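Local coordinates for protein group 3 allergen SMIPP-S YvT004A06 (Sarcoptes scabiei type hominis, PDB 3H7T) that is a trypsin-fold protease paralogue of the scabies mite regarded as inactivated, so it probably does not cleave proteins as its relatives do, at residues D8-D21 and D50-T62. Residues are numbered along the deposited sequence; the frame is centred on the assembly and turned at random.
Sequences DITKEPWAVGVLVD and DISIHYGSSYRTT
Ser58 OG is held from two sides: Ile9 N donates to it at 3.0 Å, and water 1 sits 2.7 Å from the same OG while giving a proton to Asp8 OD2. The other oxygen of that carboxylate, OD1, turns back into an Asx turn, taking Thr10 N and Thr10 OG1 from opposite faces of its plane, which fixes how the group is rotated. Ile9 packs against the backbone of the bend at 56-58: with CG1 anti to its backbone N (chi1 -164°), the chain runs alongside Ser57, and CD1 ends 3.6 Å from Ser57 O. Farther in, water 2 accepts from Gly56 N at 2.7 Å and reaches Ala15 O, spanning the gap just before the strands pair directly.

From there, 15-20 and 51-55 run antiparallel. Gly17 and His54 form one hydrogen-bonded pair, with Gly17 N to His54 O nearly straight at 173°, and Leu19 with Ser52 forms the next; Asp21 N adds a final bond to Asp50 O. On one face Val16 CG1 presses on Tyr55 CB at 3.6 Å, and Val16 meets Ile53 CG2. Val18 lies side by side with Ile51, Val18 CG1 to Ile51 CG2 3.9 Å. On the other, Leu19 CD1 slants over His54 CB at 3.7 Å. The imidazole is steadied at its edge by weak bonds from NE2 to Tyr59 O and Thr62 O, the latter also taking Ser57 OG.

These are the first and last strands in order of the six-stranded antiparallel barrel, one of the two barrels of a trypsin-like fold, and their pairing closes it. Strands 26-30 and 65-74 flank the pair, while Val16 and Ile53 both touch Val36 of strand 35-38 across the barrel interior.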
# COMPACT_ATOMS: atom_id res chain seq x y z
N ASP A 8 2.55 -13.43 -9.58
CA ASP A 8 2.97 -13.00 -10.90
C ASP A 8 2.31 -11.65 -11.17
O ASP A 8 1.18 -11.42 -10.73
CB ASP A 8 2.55 -14.02 -11.95
CG ASP A 8 3.11 -13.71 -13.32
OD1 ASP A 8 2.41 -13.06 -14.12
OD2 ASP A 8 4.27 -14.10 -13.59
N ILE A 9 3.01 -10.77 -11.88
CA ILE A 9 2.49 -9.42 -12.15
C ILE A 9 1.20 -9.44 -12.98
O ILE A 9 0.42 -8.49 -12.93
CB ILE A 9 3.57 -8.45 -12.75
CG1 ILE A 9 3.14 -6.98 -12.65
CG2 ILE A 9 3.89 -8.82 -14.21
CD1 ILE A 9 2.98 -6.44 -11.21
N THR A 10 0.96 -10.54 -13.70
CA THR A 10 -0.30 -10.70 -14.44
C THR A 10 -1.48 -10.98 -13.50
O THR A 10 -2.63 -10.71 -13.85
CB THR A 10 -0.21 -11.76 -15.60
OG1 THR A 10 -0.02 -13.07 -15.07
CG2 THR A 10 0.92 -11.42 -16.57
N LYS A 11 -1.19 -11.48 -12.30
CA LYS A 11 -2.23 -11.67 -11.28
C LYS A 11 -2.57 -10.38 -10.54
O LYS A 11 -3.66 -10.24 -10.02
CB LYS A 11 -1.84 -12.77 -10.28
CG LYS A 11 -1.24 -14.02 -10.91
CD LYS A 11 -2.29 -14.95 -11.48
CE LYS A 11 -2.72 -16.00 -10.47
NZ LYS A 11 -1.55 -16.77 -9.92
N GLU A 12 -1.62 -9.45 -10.47
CA GLU A 12 -1.87 -8.15 -9.85
C GLU A 12 -1.25 -7.03 -10.68
O GLU A 12 -0.35 -6.34 -10.20
CB GLU A 12 -1.34 -8.09 -8.41
CG GLU A 12 -2.01 -9.02 -7.43
CD GLU A 12 -1.33 -10.37 -7.30
OE1 GLU A 12 -0.08 -10.45 -7.43
OE2 GLU A 12 -2.04 -11.36 -7.04
N PRO A 13 -1.75 -6.84 -11.92
CA PRO A 13 -1.15 -5.91 -12.89
C PRO A 13 -1.19 -4.44 -12.48
O PRO A 13 -0.59 -3.59 -13.15
CB PRO A 13 -1.97 -6.15 -14.17
CG PRO A 13 -3.27 -6.72 -13.68
CD PRO A 13 -2.90 -7.56 -12.51
N TRP A 14 -1.90 -4.15 -11.38
CA TRP A 14 -1.97 -2.81 -10.81
C TRP A 14 -0.79 -2.49 -9.89
O TRP A 14 -0.52 -1.32 -9.62
CB TRP A 14 -3.29 -2.63 -10.03
CG TRP A 14 -3.59 -3.76 -9.08
CD1 TRP A 14 -3.18 -3.88 -7.77
CD2 TRP A 14 -4.37 -4.93 -9.36
NE1 TRP A 14 -3.66 -5.04 -7.23
CE2 TRP A 14 -4.39 -5.71 -8.18
CE3 TRP A 14 -5.05 -5.40 -10.49
CZ2 TRP A 14 -5.06 -6.94 -8.11
CZ3 TRP A 14 -5.72 -6.61 -10.42
CH2 TRP A 14 -5.72 -7.37 -9.22
N ALA A 15 -0.10 -3.53 -9.43
CA ALA A 15 0.99 -3.37 -8.48
C ALA A 15 2.24 -2.76 -9.11
O ALA A 15 2.64 -3.14 -10.21
CB ALA A 15 1.33 -4.71 -7.82
N VAL A 16 2.81 -1.79 -8.41
CA VAL A 16 4.09 -1.20 -8.78
C VAL A 16 5.06 -1.12 -7.61
O VAL A 16 4.66 -1.22 -6.44
CB VAL A 16 3.93 0.21 -9.42
CG1 VAL A 16 3.04 0.15 -10.67
CG2 VAL A 16 3.40 1.23 -8.42
N GLY A 17 6.34 -0.96 -7.95
CA GLY A 17 7.37 -0.71 -6.96
C GLY A 17 7.66 0.77 -6.87
O GLY A 17 7.65 1.49 -7.87
N VAL A 18 7.89 1.24 -5.65
CA VAL A 18 8.23 2.64 -5.44
C VAL A 18 9.64 2.72 -4.88
O VAL A 18 9.88 2.47 -3.69
CB VAL A 18 7.22 3.38 -4.54
CG1 VAL A 18 7.62 4.86 -4.35
CG2 VAL A 18 5.81 3.28 -5.12
N LEU A 19 10.58 3.03 -5.76
CA LEU A 19 11.99 3.11 -5.40
C LEU A 19 12.31 4.53 -4.96
O LEU A 19 12.08 5.49 -5.69
CB LEU A 19 12.87 2.67 -6.58
CG LEU A 19 12.92 1.15 -6.83
CD1 LEU A 19 11.67 0.63 -7.55
CD2 LEU A 19 14.18 0.75 -7.60
N VAL A 20 12.82 4.65 -3.75
CA VAL A 20 13.09 5.94 -3.16
C VAL A 20 14.57 6.01 -2.83
O VAL A 20 15.10 5.15 -2.12
CB VAL A 20 12.25 6.18 -1.88
CG1 VAL A 20 12.45 7.58 -1.36
CG2 VAL A 20 10.76 5.94 -2.17
N ASP A 21 15.23 7.04 -3.36
CA ASP A 21 16.67 7.18 -3.25
C ASP A 21 17.14 7.16 -1.79
O ASP A 21 16.71 7.99 -0.98
CB ASP A 21 17.13 8.45 -3.96
CG ASP A 21 18.57 8.38 -4.42
OD1 ASP A 21 19.36 7.70 -3.75
OD2 ASP A 21 18.91 9.01 -5.45
N ASP A 50 13.99 11.93 -6.67
CA ASP A 50 14.56 10.81 -5.92
C ASP A 50 13.63 9.59 -5.90
O ASP A 50 13.93 8.60 -5.23
CB ASP A 50 14.89 11.26 -4.49
CG ASP A 50 16.15 12.11 -4.42
OD1 ASP A 50 16.83 12.30 -5.45
OD2 ASP A 50 16.48 12.58 -3.31
N ILE A 51 12.53 9.66 -6.63
CA ILE A 51 11.53 8.59 -6.62
C ILE A 51 11.32 7.99 -8.01
O ILE A 51 11.16 8.71 -9.00
CB ILE A 51 10.18 9.08 -6.02
CG1 ILE A 51 10.38 9.51 -4.56
CG2 ILE A 51 9.10 7.99 -6.12
CD1 ILE A 51 9.23 10.35 -4.00
N SER A 52 11.32 6.66 -8.07
CA SER A 52 11.08 5.91 -9.30
C SER A 52 9.89 4.97 -9.12
O SER A 52 9.68 4.41 -8.05
CB SER A 52 12.33 5.10 -9.68
OG SER A 52 12.18 4.51 -10.96
N ILE A 53 9.11 4.81 -10.19
CA ILE A 53 8.00 3.88 -10.22
C ILE A 53 8.36 2.73 -11.16
O ILE A 53 8.60 2.96 -12.36
CB ILE A 53 6.67 4.56 -10.67
CG1 ILE A 53 6.22 5.59 -9.63
CG2 ILE A 53 5.56 3.54 -10.89
CD1 ILE A 53 6.74 7.01 -9.91
N HIS A 54 8.39 1.52 -10.62
CA HIS A 54 8.76 0.32 -11.38
C HIS A 54 7.51 -0.51 -11.64
O HIS A 54 6.87 -0.97 -10.69
CB HIS A 54 9.83 -0.48 -10.62
CG HIS A 54 10.23 -1.76 -11.30
ND1 HIS A 54 10.98 -1.79 -12.46
CD2 HIS A 54 10.02 -3.06 -10.96
CE1 HIS A 54 11.19 -3.05 -12.81
NE2 HIS A 54 10.61 -3.83 -11.92
N TYR A 55 7.16 -0.68 -12.91
CA TYR A 55 5.92 -1.35 -13.31
C TYR A 55 6.09 -2.43 -14.38
O TYR A 55 7.10 -2.46 -15.09
CB TYR A 55 4.87 -0.32 -13.75
CG TYR A 55 5.11 0.41 -15.07
CD1 TYR A 55 4.66 -0.12 -16.27
CD2 TYR A 55 5.74 1.66 -15.09
CE1 TYR A 55 4.85 0.55 -17.48
CE2 TYR A 55 5.94 2.34 -16.29
CZ TYR A 55 5.48 1.78 -17.48
OH TYR A 55 5.66 2.45 -18.67
N GLY A 56 5.10 -3.32 -14.47
CA GLY A 56 5.07 -4.37 -15.48
C GLY A 56 6.01 -5.55 -15.27
O GLY A 56 6.31 -6.27 -16.21
N SER A 57 6.46 -5.74 -14.03
CA SER A 57 7.37 -6.84 -13.72
C SER A 57 7.01 -7.54 -12.41
O SER A 57 6.56 -6.89 -11.46
CB SER A 57 8.81 -6.33 -13.66
OG SER A 57 9.72 -7.38 -13.37
N SER A 58 7.19 -8.86 -12.37
CA SER A 58 7.09 -9.65 -11.13
C SER A 58 8.28 -9.40 -10.20
O SER A 58 8.23 -9.72 -9.01
CB SER A 58 7.02 -11.14 -11.46
OG SER A 58 5.91 -11.46 -12.28
N TYR A 59 9.35 -8.84 -10.75
CA TYR A 59 10.57 -8.60 -10.01
C TYR A 59 10.59 -7.21 -9.38
O TYR A 59 10.03 -6.27 -9.93
CB TYR A 59 11.81 -8.82 -10.90
CG TYR A 59 11.85 -10.22 -11.46
CD1 TYR A 59 12.23 -11.30 -10.67
CD2 TYR A 59 11.49 -10.47 -12.79
CE1 TYR A 59 12.25 -12.60 -11.18
CE2 TYR A 59 11.51 -11.77 -13.31
CZ TYR A 59 11.89 -12.82 -12.50
OH TYR A 59 11.92 -14.10 -13.01
N ARG A 60 11.24 -7.11 -8.22
CA ARG A 60 11.21 -5.90 -7.41
C ARG A 60 11.86 -4.69 -8.07
O ARG A 60 11.35 -3.57 -7.94
CB ARG A 60 11.86 -6.15 -6.04
CG ARG A 60 11.65 -5.00 -5.06
CD ARG A 60 12.25 -5.27 -3.69
NE ARG A 60 13.72 -5.31 -3.66
CZ ARG A 60 14.51 -4.24 -3.59
NH1 ARG A 60 13.99 -3.02 -3.59
NH2 ARG A 60 15.83 -4.39 -3.54
N THR A 61 12.99 -4.91 -8.74
CA THR A 61 13.81 -3.81 -9.25
C THR A 61 14.19 -3.94 -10.72
O THR A 61 14.78 -3.03 -11.28
CB THR A 61 15.13 -3.63 -8.42
OG1 THR A 61 15.94 -4.81 -8.53
CG2 THR A 61 14.84 -3.34 -6.96
N THR A 62 13.87 -5.08 -11.34
CA THR A 62 14.33 -5.39 -12.70
C THR A 62 13.23 -5.86 -13.65
O THR A 62 12.14 -6.26 -13.22
CB THR A 62 15.43 -6.48 -12.69
OG1 THR A 62 14.94 -7.64 -12.01
CG2 THR A 62 16.71 -5.99 -12.02
O HOH W 1 6.63 -12.76 -14.51
O HOH W 2 2.73 -3.03 -13.19